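PDB 3EXR: RmpD (Hexulose-6-phosphate synthase) from Streptococcus mutans, which belongs to the orotidine 5'-phosphate decarboxylase/HUMPS family of enzymes and folds as a parallel eight-stranded TIM barrel. Local coordinates for residues P6-A11 with R197-A202; G28-V33 with G207-F212. All blocks are in the same frame, centred on the assembly; numbering follows the deposited sequence.

From the N terminus, the chain enters the barrel through Pro6-Ala11 on the first strand, runs through helix 17-27 and reaches Gly28-Val33 on the way into the second strand. Only near the C terminus do the partners follow: Arg197-Ala202, just after the eighth strand, closes a loop of 185 intervening residues in contact 1, and Gly207-Phe212 on the last helix closes one of 173 in contact 2. The two loops cross, since their segments alternate. The centres of contacts 1 and 2 are about 7 Å apart, and Leu8 N lies 2.8 Å from Asp32 OD2, probably hydrogen-bonded. Together they tie the beginning of the barrel to its end where the sheet closes.

Contact 1: residues P6-A11 with R197-A202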
ATOM      1  N   PRO A   6       4.946  20.038  18.360  1.00 12.13           N
ATOM      2  CA  PRO A   6       4.366  19.010  17.479  1.00 10.84           C
ATOM      3  C   PRO A   6       3.709  19.644  16.258  1.00 10.19           C
ATOM      4  O   PRO A   6       3.057  20.684  16.382  1.00 10.55           O
ATOM      5  CB  PRO A   6       3.308  18.333  18.352  1.00 10.44           C
ATOM      6  CG  PRO A   6       3.828  18.555  19.796  1.00 11.01           C
ATOM      7  CD  PRO A   6       4.457  19.938  19.747  1.00 11.71           C
ATOM      8  N   ASN A   7       3.850  18.980  15.104  1.00 10.33           N
ATOM      9  CA  ASN A   7       3.212  19.405  13.879  1.00 10.57           C
ATOM     10  C   ASN A   7       1.732  19.057  13.920  1.00 10.26           C
ATOM     11  O   ASN A   7       1.331  18.090  14.559  1.00 10.22           O
ATOM     12  CB  ASN A   7       3.821  18.671  12.680  1.00 10.95           C
ATOM     13  CG  ASN A   7       5.242  19.092  12.353  1.00 11.30           C
ATOM     14  OD1 ASN A   7       6.096  18.223  12.088  1.00 14.44           O
ATOM     15  ND2 ASN A   7       5.508  20.400  12.310  1.00 10.24           N
ATOM     16  N   LEU A   8       0.927  19.862  13.229  1.00  9.86           N
ATOM     17  CA  LEU A   8      -0.405  19.497  12.842  1.00  9.79           C
ATOM     18  C   LEU A   8      -0.358  19.090  11.370  1.00  9.57           C
ATOM     19  O   LEU A   8       0.031  19.883  10.512  1.00 10.03           O
ATOM     20  CB  LEU A   8      -1.369  20.672  13.004  1.00  9.89           C
ATOM     21  CG  LEU A   8      -2.775  20.413  12.439  1.00 10.11           C
ATOM     22  CD1 LEU A   8      -3.416  19.124  12.964  1.00 11.56           C
ATOM     23  CD2 LEU A   8      -3.687  21.581  12.672  1.00 10.67           C
ATOM     24  N   GLN A   9      -0.782  17.862  11.107  1.00  9.12           N
ATOM     25  CA  GLN A   9      -0.849  17.301   9.758  1.00  8.65           C
ATOM     26  C   GLN A   9      -2.293  17.009   9.415  1.00  9.18           C
ATOM     27  O   GLN A   9      -3.035  16.517  10.256  1.00  9.28           O
ATOM     28  CB  GLN A   9       0.006  16.050   9.694  1.00  8.44           C
ATOM     29  CG  GLN A   9      -0.120  15.246   8.442  1.00  8.00           C
ATOM     30  CD  GLN A   9       0.970  14.170   8.347  1.00  9.30           C
ATOM     31  OE1 GLN A   9       2.068  14.377   8.827  1.00  9.34           O
ATOM     32  NE2 GLN A   9       0.660  13.046   7.731  1.00  8.14           N
ATOM     33  N   VAL A  10      -2.675  17.286   8.165  1.00  9.44           N
ATOM     34  CA  VAL A  10      -3.993  16.886   7.669  1.00  9.66           C
ATOM     35  C   VAL A  10      -3.845  15.794   6.610  1.00  9.32           C
ATOM     36  O   VAL A  10      -3.071  15.941   5.662  1.00  9.39           O
ATOM     37  CB  VAL A  10      -4.823  18.076   7.081  1.00  9.67           C
ATOM     38  CG1 VAL A  10      -4.128  18.717   5.870  1.00 11.86           C
ATOM     39  CG2 VAL A  10      -6.201  17.621   6.685  1.00 10.84           C
ATOM     40  N   ALA A  11      -4.543  14.692   6.841  1.00  8.74           N
ATOM     41  CA  ALA A  11      -4.620  13.594   5.895  1.00  9.36           C
ATOM     42  C   ALA A  11      -5.795  13.840   4.968  1.00  9.21           C
ATOM     43  O   ALA A  11      -6.901  14.155   5.421  1.00  9.99           O
ATOM     44  CB  ALA A  11      -4.832  12.271   6.655  1.00 10.36           C
ATOM     45  N   ARG A 197     -10.807  14.074   8.729  1.00 12.92           N
ATOM     46  CA  ARG A 197     -12.181  14.551   8.546  1.00 14.94           C
ATOM     47  C   ARG A 197     -12.734  15.367   9.714  1.00 14.59           C
ATOM     48  O   ARG A 197     -13.545  16.262   9.515  1.00 14.44           O
ATOM     49  CB  ARG A 197     -13.091  13.366   8.213  1.00 15.68           C
ATOM     50  CG  ARG A 197     -12.789  12.734   6.830  1.00 19.17           C
ATOM     51  CD  ARG A 197     -13.659  11.520   6.573  1.00 24.44           C
ATOM     52  NE  ARG A 197     -14.938  11.873   5.951  1.00 29.30           N
ATOM     53  CZ  ARG A 197     -16.048  11.130   6.031  1.00 32.02           C
ATOM     54  NH1 ARG A 197     -16.042   9.984   6.705  1.00 33.26           N
ATOM     55  NH2 ARG A 197     -17.166  11.534   5.424  1.00 32.19           N
ATOM     56  N   GLY A 198     -12.270  15.087  10.925  1.00 15.13           N
ATOM     57  CA  GLY A 198     -12.632  15.876  12.106  1.00 15.15           C
ATOM     58  C   GLY A 198     -12.377  17.355  11.885  1.00 15.18           C
ATOM     59  O   GLY A 198     -13.171  18.201  12.313  1.00 16.04           O
ATOM     60  N   ILE A 199     -11.280  17.677  11.206  1.00 14.16           N
ATOM     61  CA  ILE A 199     -11.008  19.061  10.857  1.00 14.66           C
ATOM     62  C   ILE A 199     -11.581  19.482   9.499  1.00 14.45           C
ATOM     63  O   ILE A 199     -12.137  20.570   9.375  1.00 14.38           O
ATOM     64  CB  ILE A 199      -9.502  19.345  10.954  1.00 15.00           C
ATOM     65  CG1 ILE A 199      -9.066  19.346  12.421  1.00 15.12           C
ATOM     66  CG2 ILE A 199      -9.169  20.658  10.342  1.00 15.11           C
ATOM     67  CD1 ILE A 199      -7.606  19.419  12.575  1.00 18.45           C
ATOM     68  N   THR A 200     -11.450  18.658   8.473  1.00 13.60           N
ATOM     69  CA  THR A 200     -11.815  19.125   7.124  1.00 14.06           C
ATOM     70  C   THR A 200     -13.318  19.135   6.887  1.00 14.73           C
ATOM     71  O   THR A 200     -13.777  19.836   6.010  1.00 14.98           O
ATOM     72  CB  THR A 200     -11.132  18.305   6.007  1.00 13.04           C
ATOM     73  OG1 THR A 200     -11.517  16.938   6.132  1.00 13.43           O
ATOM     74  CG2 THR A 200      -9.630  18.395   6.116  1.00 15.22           C
ATOM     75  N   GLU A 201     -14.069  18.384   7.690  1.00 15.47           N
ATOM     76  CA  GLU A 201     -15.548  18.398   7.627  1.00 17.00           C
ATOM     77  C   GLU A 201     -16.183  19.301   8.671  1.00 16.92           C
ATOM     78  O   GLU A 201     -17.411  19.300   8.820  1.00 17.34           O
ATOM     79  CB  GLU A 201     -16.105  16.979   7.796  1.00 18.12           C
ATOM     80  CG  GLU A 201     -15.756  16.049   6.662  1.00 21.36           C
ATOM     81  CD  GLU A 201     -16.347  14.663   6.820  1.00 25.17           C
ATOM     82  OE1 GLU A 201     -16.884  14.292   7.898  1.00 27.00           O
ATOM     83  OE2 GLU A 201     -16.276  13.918   5.840  1.00 27.80           O
ATOM     84  N   ALA A 202     -15.365  20.042   9.408  1.00 16.78           N
ATOM     85  CA  ALA A 202     -15.890  20.948  10.437  1.00 16.84           C
ATOM     86  C   ALA A 202     -16.576  22.119   9.763  1.00 17.20           C
ATOM     87  O   ALA A 202     -16.377  22.353   8.571  1.00 17.16           O
ATOM     88  CB  ALA A 202     -14.781  21.432  11.397  1.00 17.03           C
TER
HETATM   89  O   HOH W   1      -9.514  15.041   5.168  1.00 11.88           O
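Val10 and Thr200 make the closest side-chain approach here, methyl to methyl, with Val10 CG2 3.6 Å from Thr200 CG2. The two side chains cross at a slant, and one branch of each does the touching. On Thr200 the torsion (chi1 60°) sets OG1 between the backbone N and the carbonyl carbon and puts CG2 anti to the carbonyl carbon; the methyl faces the valine while the hydroxyl is turned to polar partners. A water 2.9 Å from OG1 of Thr200 also donates to the carbonyl O of Ala11, at 2.8 Å, and so bridges helix and strand where no direct hydrogen bond joins them. The same OG1 has a weak bond to the carbonyl of Gly196, which, with the water, probably helps to fix its rotation.

Two residues earlier on the strand, Leu8 meets Ile199 by the ends of their side chains, CD1 of Leu8 to CD1 of Ile199 at 4.2 Å. The isoleucine reaches this far because CD1 is anti to CA (chi2 172°), extending that branch toward the strand. Leu8 and Val10 project from the same face of the strand, and 144 Å² is buried in all, a modest interface made of one close methyl pair, one looser apolar pair and a bridging water.

The contact thus sets the short helix 197-200, which follows the eighth strand, against the outer face of the first strand, where the TIM barrel closes. Gln9 projects the other way, touching Thr192 and Val33 of the two flanking strands and hydrogen-bonding to Glu35. Leu8 also packs on Phe212 and Ile199 on Ala209, so helix 205-220 covers the neighbouring part of the same apolar layer.

Contact 2: residues G28-V33 with G207-F212; sequences GNEVDV and GAARAF
Arg210 grips the Glu30 carboxylate side-on with two nitrogens, one to each oxygen. Arg210 NE reaches Glu30 OE1 at 3.0 Å with a nearly straight N-H...O angle of 169°, and OE1 lies in the guanidinium plane. The second bond, from Arg210 NH2 to Glu30 OE2, is also 3.0 Å but more bent (155°), with the oxygen tilted from that plane. Both donors come from above the carboxylate, whose plane is turned 54° from the guanidinium, so the pairing is two-point but not coplanar.

The glutamate chain folds at chi2, carrying the carboxylate alongside the arginine stem, where Glu30 OE1 is 3.5 Å from CB of Arg210. Under the salt bridge Glu30 CB packs on Ala209 CB at 3.6 Å, and Val31 CG1 rests on the same methyl at 4.2 Å. Where Ala209 presents only a methyl, the loop lies close to the helix, with the CA atoms of Glu30 and Arg210 5.7 Å apart.

Farther out, Asp32 forms a salt bridge with Lys213, a second ionic tie to helix 205-220. The contact therefore joins the loop between helix 17-27 and strand 33-36 to the C-terminal helix of the TIM barrel's outer layer, with Val31 also against Leu8 of strand 7-12.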
ATOM      1  N   GLY A  28      -5.096  24.330   4.521  1.00 14.84           N
ATOM      2  CA  GLY A  28      -3.671  24.371   4.216  1.00 15.23           C
ATOM      3  C   GLY A  28      -2.859  25.408   4.963  1.00 15.52           C
ATOM      4  O   GLY A  28      -1.800  25.114   5.499  1.00 15.00           O
ATOM      5  N   ASN A  29      -3.364  26.626   5.026  1.00 16.26           N
ATOM      6  CA  ASN A  29      -2.622  27.702   5.656  1.00 17.56           C
ATOM      7  C   ASN A  29      -2.452  27.511   7.158  1.00 16.62           C
ATOM      8  O   ASN A  29      -1.563  28.104   7.776  1.00 17.90           O
ATOM      9  CB  ASN A  29      -3.307  29.036   5.370  1.00 18.71           C
ATOM     10  CG  ASN A  29      -3.112  29.499   3.938  1.00 24.73           C
ATOM     11  OD1 ASN A  29      -2.280  28.952   3.180  1.00 28.91           O
ATOM     12  ND2 ASN A  29      -3.864  30.530   3.554  1.00 29.64           N
ATOM     13  N   GLU A  30      -3.315  26.695   7.745  1.00 15.35           N
ATOM     14  CA  GLU A  30      -3.343  26.518   9.188  1.00 14.47           C
ATOM     15  C   GLU A  30      -2.583  25.303   9.691  1.00 14.02           C
ATOM     16  O   GLU A  30      -2.400  25.151  10.897  1.00 14.37           O
ATOM     17  CB  GLU A  30      -4.783  26.446   9.676  1.00 14.30           C
ATOM     18  CG  GLU A  30      -5.637  27.650   9.290  1.00 15.58           C
ATOM     19  CD  GLU A  30      -5.149  28.967   9.889  1.00 16.67           C
ATOM     20  OE1 GLU A  30      -4.586  28.965  11.008  1.00 16.60           O
ATOM     21  OE2 GLU A  30      -5.335  30.016   9.222  1.00 17.71           O
ATOM     22  N   VAL A  31      -2.146  24.432   8.778  1.00 11.68           N
ATOM     23  CA  VAL A  31      -1.465  23.196   9.155  1.00 11.46           C
ATOM     24  C   VAL A  31      -0.003  23.268   8.782  1.00 10.79           C
ATOM     25  O   VAL A  31       0.405  24.139   8.009  1.00 11.99           O
ATOM     26  CB  VAL A  31      -2.141  21.925   8.522  1.00 11.15           C
ATOM     27  CG1 VAL A  31      -3.636  21.926   8.852  1.00 11.47           C
ATOM     28  CG2 VAL A  31      -1.920  21.847   7.020  1.00 12.87           C
ATOM     29  N   ASP A  32       0.781  22.352   9.343  1.00 10.65           N
ATOM     30  CA  ASP A  32       2.218  22.267   9.077  1.00 10.44           C
ATOM     31  C   ASP A  32       2.545  21.258   7.979  1.00 10.83           C
ATOM     32  O   ASP A  32       3.580  21.368   7.315  1.00 11.18           O
ATOM     33  CB  ASP A  32       2.935  21.854  10.363  1.00 11.20           C
ATOM     34  CG  ASP A  32       2.626  22.776  11.494  1.00 12.29           C
ATOM     35  OD1 ASP A  32       2.913  23.981  11.307  1.00 13.18           O
ATOM     36  OD2 ASP A  32       2.092  22.346  12.540  1.00 13.05           O
ATOM     37  N   VAL A  33       1.706  20.236   7.864  1.00  9.98           N
ATOM     38  CA  VAL A  33       1.969  19.135   6.923  1.00  8.79           C
ATOM     39  C   VAL A  33       0.660  18.730   6.209  1.00  9.63           C
ATOM     40  O   VAL A  33      -0.386  18.609   6.858  1.00  8.63           O
ATOM     41  CB  VAL A  33       2.508  17.873   7.662  1.00  9.24           C
ATOM     42  CG1 VAL A  33       2.948  16.801   6.710  1.00  8.03           C
ATOM     43  CG2 VAL A  33       3.619  18.212   8.668  1.00  7.52           C
ATOM     44  N   GLY A 207     -10.697  27.370  11.089  1.00 13.16           N
ATOM     45  CA  GLY A 207     -10.838  27.721  12.502  1.00 13.52           C
ATOM     46  C   GLY A 207     -10.556  26.500  13.369  1.00 13.26           C
ATOM     47  O   GLY A 207      -9.849  26.605  14.363  1.00 12.89           O
ATOM     48  N   ALA A 208     -11.052  25.329  12.953  1.00 12.63           N
ATOM     49  CA  ALA A 208     -10.836  24.094  13.712  1.00 12.87           C
ATOM     50  C   ALA A 208      -9.366  23.697  13.695  1.00 12.67           C
ATOM     51  O   ALA A 208      -8.815  23.325  14.729  1.00 13.95           O
ATOM     52  CB  ALA A 208     -11.730  22.992  13.213  1.00 12.72           C
ATOM     53  N   ALA A 209      -8.721  23.868  12.547  1.00 12.03           N
ATOM     54  CA  ALA A 209      -7.292  23.612  12.414  1.00 11.93           C
ATOM     55  C   ALA A 209      -6.489  24.539  13.319  1.00 12.37           C
ATOM     56  O   ALA A 209      -5.607  24.084  14.053  1.00 12.37           O
ATOM     57  CB  ALA A 209      -6.830  23.748  10.945  1.00 10.73           C
ATOM     58  N   ARG A 210      -6.813  25.836  13.295  1.00 11.98           N
ATOM     59  CA  ARG A 210      -6.095  26.774  14.155  1.00 12.47           C
ATOM     60  C   ARG A 210      -6.305  26.478  15.641  1.00 12.71           C
ATOM     61  O   ARG A 210      -5.370  26.645  16.421  1.00 13.42           O
ATOM     62  CB  ARG A 210      -6.489  28.211  13.839  1.00 12.42           C
ATOM     63  CG  ARG A 210      -5.606  29.210  14.519  1.00 13.59           C
ATOM     64  CD  ARG A 210      -6.090  30.618  14.274  1.00 14.65           C
ATOM     65  NE  ARG A 210      -5.871  30.952  12.872  1.00 15.08           N
ATOM     66  CZ  ARG A 210      -6.337  32.048  12.280  1.00 17.11           C
ATOM     67  NH1 ARG A 210      -7.016  32.947  12.979  1.00 15.08           N
ATOM     68  NH2 ARG A 210      -6.106  32.266  11.010  1.00 17.65           N
ATOM     69  N   ALA A 211      -7.515  26.074  16.037  1.00 13.11           N
ATOM     70  CA  ALA A 211      -7.792  25.771  17.457  1.00 13.63           C
ATOM     71  C   ALA A 211      -6.969  24.570  17.912  1.00 14.17           C
ATOM     72  O   ALA A 211      -6.468  24.539  19.028  1.00 14.37           O
ATOM     73  CB  ALA A 211      -9.244  25.515  17.671  1.00 13.79           C
ATOM     74  N   PHE A 212      -6.798  23.599  17.009  1.00 14.04           N
ATOM     75  CA  PHE A 212      -6.035  22.400  17.299  1.00 14.21           C
ATOM     76  C   PHE A 212      -4.566  22.799  17.516  1.00 14.57           C
ATOM     77  O   PHE A 212      -3.947  22.398  18.509  1.00 14.78           O
ATOM     78  CB  PHE A 212      -6.193  21.430  16.116  1.00 14.12           C
ATOM     79  CG  PHE A 212      -5.779  20.007  16.396  1.00 14.36           C
ATOM     80  CD1 PHE A 212      -6.733  19.005  16.477  1.00 16.10           C
ATOM     81  CD2 PHE A 212      -4.442  19.657  16.454  1.00 15.36           C
ATOM     82  CE1 PHE A 212      -6.349  17.678  16.690  1.00 17.24           C
ATOM     83  CE2 PHE A 212      -4.056  18.330  16.671  1.00 16.45           C
ATOM     84  CZ  PHE A 212      -5.025  17.344  16.779  1.00 16.20           C
TER